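Flavin-containing monooxygenase (Allium sativum, PDB 6WPU) probably catalyses the FAD-dependent S-oxygenation of S-allyl-L-cysteine, the sulfoxidation expected to yield alliin in garlic. Local coordinates at residues A[58-63]-A[80-85]; A[211-216]-A[232-237]; A[263-268]-A[279-284]; A[313-318]-A[376-381]. One frame throughout, in Å; residues are numbered along the deposited sequence. Where two conformers were deposited one is given.

How the contacts relate
From the N terminus the four contacts follow one another in series; none nests in or crosses another. Contact 1 closes a loop within the long irregular region between strand 47-52 and helix 95-98, directly on the FAD. Contact 2 then ties the approach to strand 217-221 to the end of helix 225-234. Contact 3 lies further along the same mixed sheet, where strand 262-271 meets the turn after strand 276-279; its centre is about 20 Å from that of contact 2. Contact 4 spans the longest gap and joins a small two-stranded hairpin to helix 367-383. Contacts 2 and 4 lie on opposite sides of the chain's centre, about 40 Å apart between centres.

Contact 1: A[58-63]-A[80-85]; sequences GGTWIY and IVHSSL. With FAD (flavin-adenine dinucleotide), chain B.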
# COMPACT_ATOMS: atom_id res chain seq x y z
N GLY A 58 10.26 0.32 -8.55
CA GLY A 58 10.20 0.65 -7.14
C GLY A 58 8.86 1.20 -6.72
O GLY A 58 8.51 1.17 -5.53
N GLY A 59 8.09 1.69 -7.69
CA GLY A 59 6.75 2.17 -7.42
C GLY A 59 6.73 3.29 -6.38
O GLY A 59 7.43 4.30 -6.49
N THR A 60 5.90 3.08 -5.36
CA THR A 60 5.71 4.08 -4.31
C THR A 60 7.03 4.52 -3.69
O THR A 60 7.19 5.69 -3.33
CB THR A 60 4.80 3.49 -3.22
OG1 THR A 60 3.45 3.51 -3.70
CG2 THR A 60 4.90 4.29 -1.93
N TRP A 61 8.00 3.60 -3.59
CA TRP A 61 9.23 3.87 -2.86
C TRP A 61 10.20 4.79 -3.62
O TRP A 61 11.26 5.13 -3.09
CB TRP A 61 9.89 2.55 -2.49
CG TRP A 61 9.12 1.85 -1.40
CD1 TRP A 61 8.31 0.76 -1.52
CD2 TRP A 61 9.06 2.25 -0.03
NE1 TRP A 61 7.76 0.44 -0.31
CE2 TRP A 61 8.20 1.34 0.63
CE3 TRP A 61 9.66 3.27 0.71
CZ2 TRP A 61 7.93 1.43 1.99
CZ3 TRP A 61 9.39 3.36 2.05
CH2 TRP A 61 8.54 2.44 2.69
N ILE A 62 9.86 5.20 -4.84
CA ILE A 62 10.61 6.25 -5.54
C ILE A 62 10.07 7.59 -5.05
O ILE A 62 9.03 8.06 -5.51
CB ILE A 62 10.47 6.13 -7.06
CG1 ILE A 62 10.82 4.73 -7.55
CG2 ILE A 62 11.34 7.18 -7.75
CD1 ILE A 62 10.50 4.52 -9.02
N TYR A 63 10.78 8.24 -4.12
CA TYR A 63 10.38 9.59 -3.74
C TYR A 63 10.49 10.53 -4.93
O TYR A 63 11.42 10.44 -5.73
CB TYR A 63 11.25 10.12 -2.59
CG TYR A 63 11.00 11.58 -2.30
CD1 TYR A 63 9.85 11.99 -1.63
CD2 TYR A 63 11.90 12.56 -2.72
CE1 TYR A 63 9.59 13.33 -1.38
CE2 TYR A 63 11.65 13.92 -2.46
CZ TYR A 63 10.50 14.29 -1.79
OH TYR A 63 10.23 15.62 -1.53
N ILE A 80 -0.88 12.55 -13.24
CA ILE A 80 -0.85 11.70 -12.06
C ILE A 80 0.59 11.58 -11.58
O ILE A 80 1.49 11.28 -12.38
CB ILE A 80 -1.45 10.31 -12.34
CG1 ILE A 80 -2.90 10.42 -12.81
CG2 ILE A 80 -1.37 9.42 -11.08
CD1 ILE A 80 -3.80 11.24 -11.84
N VAL A 81 0.81 11.80 -10.29
CA VAL A 81 2.08 11.46 -9.65
C VAL A 81 1.85 10.18 -8.87
O VAL A 81 0.92 10.09 -8.06
CB VAL A 81 2.58 12.60 -8.73
CG1 VAL A 81 3.87 12.19 -8.07
CG2 VAL A 81 2.79 13.88 -9.53
N HIS A 82 2.68 9.17 -9.10
CA HIS A 82 2.35 7.86 -8.54
C HIS A 82 2.70 7.77 -7.05
O HIS A 82 1.89 7.29 -6.24
CB HIS A 82 3.07 6.72 -9.27
CG HIS A 82 2.79 5.38 -8.65
ND1 HIS A 82 1.71 4.60 -9.01
CD2 HIS A 82 3.40 4.73 -7.63
CE1 HIS A 82 1.70 3.51 -8.25
NE2 HIS A 82 2.72 3.57 -7.42
N SER A 83 3.86 8.28 -6.66
CA SER A 83 4.29 8.18 -5.26
C SER A 83 3.62 9.21 -4.35
O SER A 83 3.46 10.38 -4.70
CB SER A 83 5.81 8.35 -5.17
OG SER A 83 6.20 8.20 -3.81
N SER A 84 3.25 8.75 -3.14
CA SER A 84 2.76 9.58 -2.05
C SER A 84 3.81 9.86 -0.97
O SER A 84 3.47 10.45 0.05
CB SER A 84 1.55 8.91 -1.38
OG SER A 84 0.57 8.59 -2.35
N LEU A 85 5.06 9.42 -1.15
CA LEU A 85 6.03 9.59 -0.07
C LEU A 85 6.36 11.06 0.12
O LEU A 85 6.48 11.81 -0.85
CB LEU A 85 7.33 8.85 -0.38
CG LEU A 85 7.37 7.34 -0.55
CD1 LEU A 85 8.80 6.93 -0.94
CD2 LEU A 85 6.93 6.66 0.71
PA FAD B . 3.30 0.39 -5.78
O1A FAD B . 4.55 0.72 -4.96
O2A FAD B . 2.27 1.39 -5.99
O5B FAD B . 3.63 0.02 -7.21
C5B FAD B . 2.73 -0.13 -8.31
C4B FAD B . 3.47 0.03 -9.65
O4B FAD B . 2.68 -0.22 -10.78
C3B FAD B . 4.06 1.41 -9.83
O3B FAD B . 5.41 1.33 -10.16
C2B FAD B . 3.29 2.01 -10.95
O2B FAD B . 4.03 2.90 -11.71
C1B FAD B . 2.92 0.78 -11.73
N9A FAD B . 1.73 0.92 -12.53
C8A FAD B . 0.52 1.43 -12.09
N7A FAD B . -0.37 1.43 -13.10
C5A FAD B . 0.24 0.93 -14.25
C6A FAD B . -0.17 0.72 -15.56
N6A FAD B . -1.52 1.02 -15.98
N1A FAD B . 0.68 0.19 -16.46
C2A FAD B . 1.97 -0.11 -16.12
N3A FAD B . 2.42 0.09 -14.86
C4A FAD B . 1.59 0.60 -13.91
N1 FAD B . 5.18 -0.75 3.61
C2 FAD B . 6.29 -1.20 4.41
O2 FAD B . 6.71 -2.49 4.33
N3 FAD B . 6.88 -0.37 5.33
C4 FAD B . 6.46 0.94 5.45
O4 FAD B . 7.03 1.79 6.34
C4X FAD B . 5.49 1.51 4.49
N5 FAD B . 5.26 2.88 4.47
C5X FAD B . 4.37 3.40 3.53
C6 FAD B . 4.12 4.78 3.51
C7 FAD B . 3.25 5.30 2.56
C7M FAD B . 2.98 6.78 2.55
C8 FAD B . 2.62 4.46 1.64
C8M FAD B . 1.66 4.98 0.62
C9 FAD B . 2.86 3.08 1.67
C9A FAD B . 3.73 2.55 2.60
N10 FAD B . 3.99 1.14 2.61
C10 FAD B . 4.88 0.61 3.56
C1' FAD B . 3.29 0.25 1.68
C2' FAD B . 3.75 0.16 0.24
O2' FAD B . 2.67 0.38 -0.58
C3' FAD B . 4.21 -1.26 0.04
O3' FAD B . 5.39 -1.30 0.75
C4' FAD B . 4.48 -1.68 -1.40
O4' FAD B . 5.28 -0.71 -1.96
C5' FAD B . 3.26 -1.97 -2.28
O5' FAD B . 3.80 -1.95 -3.56
P FAD B . 3.10 -2.21 -4.96
O1P FAD B . 4.08 -2.88 -5.99
O2P FAD B . 1.75 -2.96 -4.59
O3P FAD B . 2.44 -0.74 -5.29
O HOH W 1 1.94 6.08 -3.35
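T60 and S83 bring two loop segments together, with T60 CA 4.4 Å from S83 CA. A short 3-10 turn at T60 and W61 points backbone groups two ways. T60 N is directed to FAD O1A at 2.7 Å, a nearly straight bond (171°). T60 O accepts from S83 OG at 2.7 Å, in the carbonyl plane on a lone pair. S83 OG also accepts from L85 N, which makes an ST turn. At G59 phi is positive, and a CB would clash with FAD O1A.

H82 and T60 hold the same phosphate. In one of its two modelled conformers H82 CG stands anti to the backbone N (chi1 177°), and H82 NE2 gives FAD O2A a bent bond (140°) of 2.6 Å. One face of this imidazole lies on the adenosine ribose carbon C2B. These details may not hold for the other conformer. A water accepts from T60 OG1 and S84 N and donates to H82 O.

W61 NE1 reaches the ribityl hydroxyl FAD O3' at 3.1 Å, and W61 CZ2 lies 3.5 Å from FAD C4X. L85 CD1 comes obliquely to the benzo ring, 4.1 Å from W61 CE3. An alanine in place of W61 would probably leave O3' without this donor and open a gap where the indole meets the flavin and L85.

The contact forms part of the FAD pocket, next to a glycine-rich turn that fits a Rossmann-type fold. G58 is bonded through its backbone to A30. Helix 120-133 closes over W61 with V123 and L127, and H120 touches both W61 and L85.

Contact 2: A[211-216]-A[232-237]; sequences EPFHDQ and RDVARF. With SO4 (sulfate ion), chain D.
E211 lies across the ring of F237 where the loop leading into strand 217-221 meets the end of helix 225-234. Strand 217-221, this helix and strand 240-244 form a beta-alpha-beta unit, consistent with the second dinucleotide-binding domain of this family.

The buried part is on the inner side. F213 CB meets V234 CG1 at 4.0 Å, and the methyl V234 CG2 lies over one face of the F213 ring. Both side chains also touch V218 of the neighbouring strand.

At the border, a type II turn from F213 to Q216 presents D215 N to F237 O, and this bond is 2.9 Å long (165°). The same oxygen takes a CA-H contact from H214 CA at 3.3 Å.

The outer side is open to solvent, with E211, H214 and D215 exposed, although F237 still packs closely on E211. E211 CG sits over one face of F237, 4.1 Å from the ring centroid, a CH-pi contact. The bend of the glutamate at chi2 (82°) brings its carboxylate back along the ring, with planes 31° apart. OE2 of E211 stays 4.8 Å from R236 NH1.

R232, at the start of its segment, takes no part in the contact with the loop. It forms a salt bridge with D229 and binds a sulfate, probably from the crystallisation liquor, that R90 also holds. R232 NH1 reaches sulfate O1 at 3.0 Å, and R232 NH2 reaches sulfate O3 at 2.6 Å.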
# COMPACT_ATOMS: atom_id res chain seq x y z
N GLU A 211 8.46 23.02 4.90
CA GLU A 211 8.82 24.44 4.84
C GLU A 211 7.69 25.36 4.35
O GLU A 211 7.52 26.44 4.95
CB GLU A 211 10.06 24.62 3.95
CG GLU A 211 11.38 24.20 4.59
CD GLU A 211 11.64 22.68 4.50
OE1 GLU A 211 10.74 21.92 4.08
OE2 GLU A 211 12.75 22.24 4.87
N PRO A 212 6.91 25.05 3.32
CA PRO A 212 5.84 25.98 2.91
C PRO A 212 4.73 26.16 3.94
O PRO A 212 3.89 27.04 3.75
CB PRO A 212 5.31 25.37 1.60
CG PRO A 212 5.74 23.97 1.62
CD PRO A 212 7.04 23.94 2.35
N PHE A 213 4.70 25.37 5.01
CA PHE A 213 3.73 25.52 6.08
C PHE A 213 4.25 26.40 7.21
O PHE A 213 3.61 26.50 8.27
CB PHE A 213 3.32 24.15 6.64
CG PHE A 213 2.71 23.22 5.60
CD1 PHE A 213 3.51 22.44 4.79
CD2 PHE A 213 1.34 23.15 5.44
CE1 PHE A 213 2.94 21.61 3.82
CE2 PHE A 213 0.77 22.32 4.50
CZ PHE A 213 1.57 21.55 3.68
N HIS A 214 5.41 27.02 7.02
CA HIS A 214 6.01 27.89 8.01
C HIS A 214 5.00 28.91 8.55
O HIS A 214 4.39 29.66 7.78
CB HIS A 214 7.21 28.60 7.38
CG HIS A 214 7.89 29.54 8.32
ND1 HIS A 214 8.49 30.71 7.90
CD2 HIS A 214 8.04 29.50 9.66
CE1 HIS A 214 8.99 31.34 8.95
NE2 HIS A 214 8.74 30.63 10.03
N ASP A 215 4.79 28.91 9.86
CA ASP A 215 3.90 29.86 10.53
C ASP A 215 2.43 29.73 10.09
O ASP A 215 1.64 30.65 10.29
CB ASP A 215 4.39 31.30 10.33
CG ASP A 215 3.80 32.26 11.35
OD1 ASP A 215 3.68 31.85 12.53
OD2 ASP A 215 3.44 33.40 10.99
N GLN A 216 2.04 28.62 9.48
CA GLN A 216 0.65 28.42 9.11
C GLN A 216 -0.07 27.66 10.22
O GLN A 216 0.56 27.00 11.04
CB GLN A 216 0.54 27.61 7.80
CG GLN A 216 1.25 28.24 6.61
CD GLN A 216 0.77 29.66 6.36
OE1 GLN A 216 -0.33 29.87 5.87
NE2 GLN A 216 1.59 30.64 6.73
N ARG A 232 3.64 15.70 12.72
CA ARG A 232 4.91 16.02 13.37
C ARG A 232 5.88 16.66 12.39
O ARG A 232 6.61 17.59 12.76
CB ARG A 232 5.51 14.75 13.99
CG ARG A 232 4.70 14.24 15.18
CD ARG A 232 5.47 13.21 15.99
NE ARG A 232 5.84 12.07 15.18
CZ ARG A 232 7.08 11.78 14.81
NH1 ARG A 232 8.10 12.54 15.20
NH2 ARG A 232 7.30 10.72 14.04
N ASP A 233 5.88 16.19 11.14
CA ASP A 233 6.73 16.79 10.11
C ASP A 233 6.34 18.25 9.87
O ASP A 233 7.19 19.14 9.88
CB ASP A 233 6.64 15.97 8.82
CG ASP A 233 7.83 16.17 7.90
OD1 ASP A 233 8.99 16.06 8.38
OD2 ASP A 233 7.62 16.42 6.70
N VAL A 234 5.04 18.49 9.66
CA VAL A 234 4.53 19.85 9.45
C VAL A 234 4.80 20.72 10.66
O VAL A 234 5.13 21.91 10.53
CB VAL A 234 3.03 19.78 9.10
CG1 VAL A 234 2.38 21.17 9.14
CG2 VAL A 234 2.83 19.15 7.73
N ALA A 235 4.70 20.15 11.87
CA ALA A 235 4.90 20.93 13.08
C ALA A 235 6.32 21.47 13.21
O ALA A 235 6.55 22.36 14.05
CB ALA A 235 4.54 20.09 14.31
N ARG A 236 7.27 20.98 12.39
CA ARG A 236 8.63 21.52 12.40
C ARG A 236 8.66 22.99 12.00
O ARG A 236 9.57 23.73 12.41
CB ARG A 236 9.53 20.72 11.46
CG ARG A 236 9.74 19.23 11.80
CD ARG A 236 10.82 18.64 10.86
NE ARG A 236 11.99 19.52 10.93
CZ ARG A 236 12.76 19.86 9.90
NH1 ARG A 236 12.49 19.38 8.68
NH2 ARG A 236 13.79 20.69 10.08
N PHE A 237 7.72 23.44 11.17
CA PHE A 237 7.66 24.82 10.72
C PHE A 237 6.34 25.52 10.99
O PHE A 237 6.31 26.75 11.04
CB PHE A 237 7.97 24.90 9.21
CG PHE A 237 9.39 24.58 8.88
CD1 PHE A 237 9.77 23.27 8.63
CD2 PHE A 237 10.35 25.58 8.85
CE1 PHE A 237 11.10 22.96 8.34
CE2 PHE A 237 11.67 25.27 8.56
CZ PHE A 237 12.04 23.96 8.30
S SO4 D . 10.86 10.44 13.63
O1 SO4 D . 10.78 11.81 14.13
O2 SO4 D . 11.08 9.54 14.76
O3 SO4 D . 9.60 10.07 12.99
O4 SO4 D . 11.93 10.33 12.63

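Contact 3: A[263-268]-A[279-284]; sequences WLHSMI and FHDGCS
D281 OD2 is gripped by H265 ND1 at 2.7 Å, by the hydroxyl of T252 and, weakly, by a water. The bond from H265 uses the syn lone pair of the carboxylate and lies in the imidazole plane. It lies toward the open end of a beta hairpin, in which strand 262-271 runs antiparallel to strand 276-279. The water also accepts from S266 N and D281 N, so it bridges the two segments.

The other carboxylate oxygen serves its own segment. D281 OD1 accepts from C283 N at 3.0 Å, an Asx turn that overlaps the end of the type I turn from F279 to G282. D281 CG lies between the backbone N and the carbonyl carbon (chi1 49°), and this position lets one carboxylate serve both H265 and C283 N.

The H265 ring stacks face to face on F279, with centroids 3.9 Å apart and planes at 10°. C283 SG approaches the same imidazole obliquely. H265 NE2 is bonded to H242 of strand 240-244, so both imidazole nitrogens are engaged. A leucine in place of H265 would probably leave the D281 carboxylate without its ring donor and F279 without a flat stacking partner.

I268 and F279 form a non-hydrogen-bonded antiparallel pair with diverging side chains. Beside it, H280 N donates to M267 O at 2.9 Å, nearly along the C=O axis. M267 and H280 meet on the exposed side. F279 touches A244 and V219 of the sheet, and its CE2 atom packs 4.0 Å from I268 CG1.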
# COMPACT_ATOMS: atom_id res chain seq x y z
N TRP A 263 -1.90 19.84 18.49
CA TRP A 263 -3.03 19.45 19.30
C TRP A 263 -3.83 18.35 18.61
O TRP A 263 -3.91 18.31 17.37
CB TRP A 263 -3.94 20.63 19.60
CG TRP A 263 -3.32 21.61 20.56
CD1 TRP A 263 -3.49 21.65 21.92
CD2 TRP A 263 -2.44 22.68 20.23
NE1 TRP A 263 -2.75 22.68 22.45
CE2 TRP A 263 -2.10 23.33 21.43
CE3 TRP A 263 -1.89 23.15 19.03
CZ2 TRP A 263 -1.24 24.43 21.47
CZ3 TRP A 263 -1.04 24.24 19.07
CH2 TRP A 263 -0.73 24.87 20.28
N LEU A 264 -4.43 17.48 19.42
CA LEU A 264 -5.25 16.36 18.97
C LEU A 264 -6.72 16.65 19.23
O LEU A 264 -7.09 17.07 20.33
CB LEU A 264 -4.83 15.07 19.67
CG LEU A 264 -3.35 14.73 19.57
CD1 LEU A 264 -2.94 13.83 20.71
CD2 LEU A 264 -3.09 14.07 18.27
N HIS A 265 -7.55 16.42 18.22
CA HIS A 265 -8.99 16.58 18.34
C HIS A 265 -9.67 15.34 17.78
O HIS A 265 -9.04 14.48 17.15
CB HIS A 265 -9.48 17.81 17.58
CG HIS A 265 -8.77 19.07 17.95
ND1 HIS A 265 -9.11 19.81 19.07
CD2 HIS A 265 -7.74 19.72 17.37
CE1 HIS A 265 -8.32 20.86 19.15
NE2 HIS A 265 -7.48 20.83 18.13
N SER A 266 -10.97 15.27 18.00
CA SER A 266 -11.74 14.15 17.50
C SER A 266 -12.19 14.39 16.07
O SER A 266 -11.94 13.56 15.19
CB SER A 266 -12.94 13.90 18.42
OG SER A 266 -13.49 12.63 18.16
N MET A 267 -12.85 15.51 15.80
CA MET A 267 -13.40 15.71 14.47
C MET A 267 -13.75 17.17 14.27
O MET A 267 -14.00 17.90 15.24
CB MET A 267 -14.65 14.86 14.25
CG MET A 267 -15.77 15.22 15.21
SD MET A 267 -17.21 14.14 15.09
CE MET A 267 -17.96 14.72 13.58
N ILE A 268 -13.75 17.59 13.01
CA ILE A 268 -14.26 18.90 12.65
C ILE A 268 -15.77 18.91 12.84
O ILE A 268 -16.48 18.04 12.31
CB ILE A 268 -13.88 19.27 11.21
CG1 ILE A 268 -12.36 19.32 11.05
CG2 ILE A 268 -14.52 20.61 10.84
CD1 ILE A 268 -11.89 19.56 9.61
N PHE A 279 -13.87 22.44 16.24
CA PHE A 279 -13.82 21.02 16.49
C PHE A 279 -14.93 20.63 17.45
O PHE A 279 -15.53 21.47 18.12
CB PHE A 279 -12.44 20.62 17.04
CG PHE A 279 -11.32 20.82 16.06
CD1 PHE A 279 -10.60 22.00 16.04
CD2 PHE A 279 -11.01 19.83 15.13
CE1 PHE A 279 -9.57 22.19 15.13
CE2 PHE A 279 -9.99 20.01 14.22
CZ PHE A 279 -9.27 21.21 14.22
N HIS A 280 -15.24 19.33 17.49
CA HIS A 280 -16.30 18.86 18.38
C HIS A 280 -15.99 19.19 19.84
O HIS A 280 -16.92 19.46 20.61
CB HIS A 280 -16.51 17.36 18.22
CG HIS A 280 -17.34 16.77 19.32
ND1 HIS A 280 -18.71 16.81 19.33
CD2 HIS A 280 -16.97 16.13 20.46
CE1 HIS A 280 -19.17 16.22 20.43
NE2 HIS A 280 -18.13 15.80 21.13
N ASP A 281 -14.72 19.17 20.24
CA ASP A 281 -14.38 19.55 21.61
C ASP A 281 -14.53 21.04 21.89
O ASP A 281 -14.18 21.50 22.98
CB ASP A 281 -12.96 19.10 21.96
CG ASP A 281 -11.94 19.51 20.91
OD1 ASP A 281 -11.95 20.69 20.49
OD2 ASP A 281 -11.11 18.65 20.53
N GLY A 282 -15.05 21.85 20.98
CA GLY A 282 -15.22 23.26 21.24
C GLY A 282 -14.08 24.14 20.78
O GLY A 282 -14.25 25.36 20.70
N CYS A 283 -12.91 23.58 20.48
CA CYS A 283 -11.79 24.39 20.03
C CYS A 283 -12.09 25.02 18.67
O CYS A 283 -12.50 24.33 17.73
CB CYS A 283 -10.52 23.55 19.98
SG CYS A 283 -9.08 24.38 19.25
N SER A 284 -11.90 26.33 18.58
CA SER A 284 -12.11 27.09 17.35
C SER A 284 -10.81 27.78 16.99
O SER A 284 -10.18 28.41 17.85
CB SER A 284 -13.23 28.12 17.53
OG SER A 284 -13.48 28.82 16.32
O HOH W 2 -13.05 17.12 18.75

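Contact 4: A[313-318]-A[376-381]; sequences DNRVGP and AYYKQM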
# COMPACT_ATOMS: atom_id res chain seq x y z
N ASP A 313 -16.81 0.91 -2.88
CA ASP A 313 -16.45 1.38 -1.54
C ASP A 313 -15.29 0.57 -0.98
O ASP A 313 -15.36 0.01 0.12
CB ASP A 313 -17.66 1.35 -0.60
CG ASP A 313 -17.43 2.15 0.69
OD1 ASP A 313 -16.44 2.93 0.75
OD2 ASP A 313 -18.22 1.99 1.64
N ASN A 314 -14.25 0.44 -1.79
CA ASN A 314 -13.01 -0.29 -1.49
C ASN A 314 -13.24 -1.77 -1.22
O ASN A 314 -12.42 -2.41 -0.54
CB ASN A 314 -12.23 0.38 -0.35
CG ASN A 314 -11.27 1.41 -0.87
OD1 ASN A 314 -11.18 1.61 -2.09
ND2 ASN A 314 -10.55 2.08 0.02
N ARG A 315 -14.31 -2.35 -1.76
CA ARG A 315 -14.43 -3.80 -1.89
C ARG A 315 -14.17 -4.16 -3.35
O ARG A 315 -14.93 -3.77 -4.25
CB ARG A 315 -15.80 -4.30 -1.44
CG ARG A 315 -16.06 -5.74 -1.85
CD ARG A 315 -17.40 -6.21 -1.31
NE ARG A 315 -17.37 -6.37 0.14
CZ ARG A 315 -18.41 -6.77 0.86
NH1 ARG A 315 -19.57 -7.02 0.27
NH2 ARG A 315 -18.29 -6.93 2.17
N VAL A 316 -13.07 -4.86 -3.59
CA VAL A 316 -12.71 -5.30 -4.94
C VAL A 316 -13.18 -6.74 -5.12
O VAL A 316 -12.93 -7.60 -4.27
CB VAL A 316 -11.19 -5.22 -5.17
CG1 VAL A 316 -10.86 -5.72 -6.57
CG2 VAL A 316 -10.68 -3.82 -4.95
N GLY A 317 -13.85 -7.01 -6.23
CA GLY A 317 -14.04 -8.38 -6.63
C GLY A 317 -15.42 -8.73 -7.12
O GLY A 317 -16.06 -7.96 -7.84
N PRO A 318 -15.93 -9.91 -6.71
CA PRO A 318 -15.39 -10.83 -5.68
C PRO A 318 -14.00 -11.43 -5.98
O PRO A 318 -13.68 -11.74 -7.14
CB PRO A 318 -16.45 -11.93 -5.62
CG PRO A 318 -17.18 -11.85 -6.92
CD PRO A 318 -17.21 -10.39 -7.25
N ALA A 376 -19.36 -16.42 1.82
CA ALA A 376 -19.28 -16.71 3.25
C ALA A 376 -18.51 -15.62 3.98
O ALA A 376 -18.90 -15.20 5.08
CB ALA A 376 -18.61 -18.07 3.47
N TYR A 377 -17.42 -15.15 3.38
CA TYR A 377 -16.65 -14.08 3.99
C TYR A 377 -17.48 -12.80 4.11
O TYR A 377 -17.50 -12.17 5.16
CB TYR A 377 -15.36 -13.84 3.20
CG TYR A 377 -14.48 -12.76 3.76
CD1 TYR A 377 -13.83 -12.91 4.98
CD2 TYR A 377 -14.30 -11.57 3.08
CE1 TYR A 377 -13.03 -11.90 5.50
CE2 TYR A 377 -13.50 -10.57 3.58
CZ TYR A 377 -12.87 -10.73 4.80
OH TYR A 377 -12.07 -9.70 5.27
N TYR A 378 -18.20 -12.43 3.04
CA TYR A 378 -19.02 -11.22 3.07
C TYR A 378 -20.09 -11.31 4.15
O TYR A 378 -20.44 -10.30 4.77
CB TYR A 378 -19.68 -11.00 1.71
CG TYR A 378 -18.76 -10.56 0.59
CD1 TYR A 378 -17.45 -10.18 0.83
CD2 TYR A 378 -19.23 -10.50 -0.72
CE1 TYR A 378 -16.61 -9.76 -0.21
CE2 TYR A 378 -18.41 -10.09 -1.76
CZ TYR A 378 -17.11 -9.72 -1.50
OH TYR A 378 -16.31 -9.30 -2.55
N LYS A 379 -20.62 -12.51 4.38
CA LYS A 379 -21.68 -12.68 5.37
C LYS A 379 -21.12 -12.67 6.78
O LYS A 379 -21.80 -12.18 7.70
CB LYS A 379 -22.46 -13.97 5.09
CG LYS A 379 -23.67 -13.75 4.20
CD LYS A 379 -24.23 -15.07 3.70
CE LYS A 379 -25.28 -14.87 2.61
NZ LYS A 379 -24.98 -15.69 1.40
N GLN A 380 -19.91 -13.20 6.99
CA GLN A 380 -19.23 -13.02 8.27
C GLN A 380 -19.03 -11.54 8.59
O GLN A 380 -19.32 -11.10 9.70
CB GLN A 380 -17.88 -13.73 8.26
CG GLN A 380 -17.91 -15.21 8.42
CD GLN A 380 -16.55 -15.81 8.13
OE1 GLN A 380 -16.36 -16.49 7.12
NE2 GLN A 380 -15.58 -15.53 9.00
N MET A 381 -18.51 -10.77 7.63
CA MET A 381 -18.36 -9.33 7.83
C MET A 381 -19.69 -8.71 8.22
O MET A 381 -19.78 -7.94 9.19
CB MET A 381 -17.83 -8.65 6.57
CG MET A 381 -16.42 -9.02 6.16
SD MET A 381 -15.92 -8.06 4.72
CE MET A 381 -16.07 -6.37 5.36
O HOH W 3 -20.72 -7.96 3.57
O HOH W 4 -13.55 -9.62 -2.56
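The guanidinium of R315 lies flat on the ring of Y378. Their centres are 3.6 Å apart and their planes only 1° from parallel. This is a stacked cation-pi pair between the second strand of a small beta hairpin, 310-312 with 315-317, and helix 367-383. The strand and helix segments run nearly antiparallel (167°), with axes 12.7 Å apart at closest approach, so long side chains must bridge the space.

R315 does so with CG anti to the backbone N (chi1 167°), an extended chi2 and a bend at chi3. Its NH1 and CZ lie over the ring, while CD reaches Y378 CZ at 3.5 Å near the phenol end. At the edge of the guanidinium, M381 SD lies 3.7 Å from R315 NH2, and M381 CE is in the group's plane. A water also sits in this plane. It accepts from R315 NH2 and donates to Y378 O, which adds a polar link from the arginine to the helix backbone. R315 NE is bonded to T391 OG1 of a nearby loop. Together these partners probably fix the rotation of the guanidinium.

The other end of the ring meets the hairpin backbone. A cis peptide bond precedes P318. P318 also touches M371 and V374, one to two turns earlier on the same helix. P318 CA lies 3.6 Å from Y378 OH. A second water donates to V316 O at 2.7 Å and stands 2.8 Å from Y378 OH.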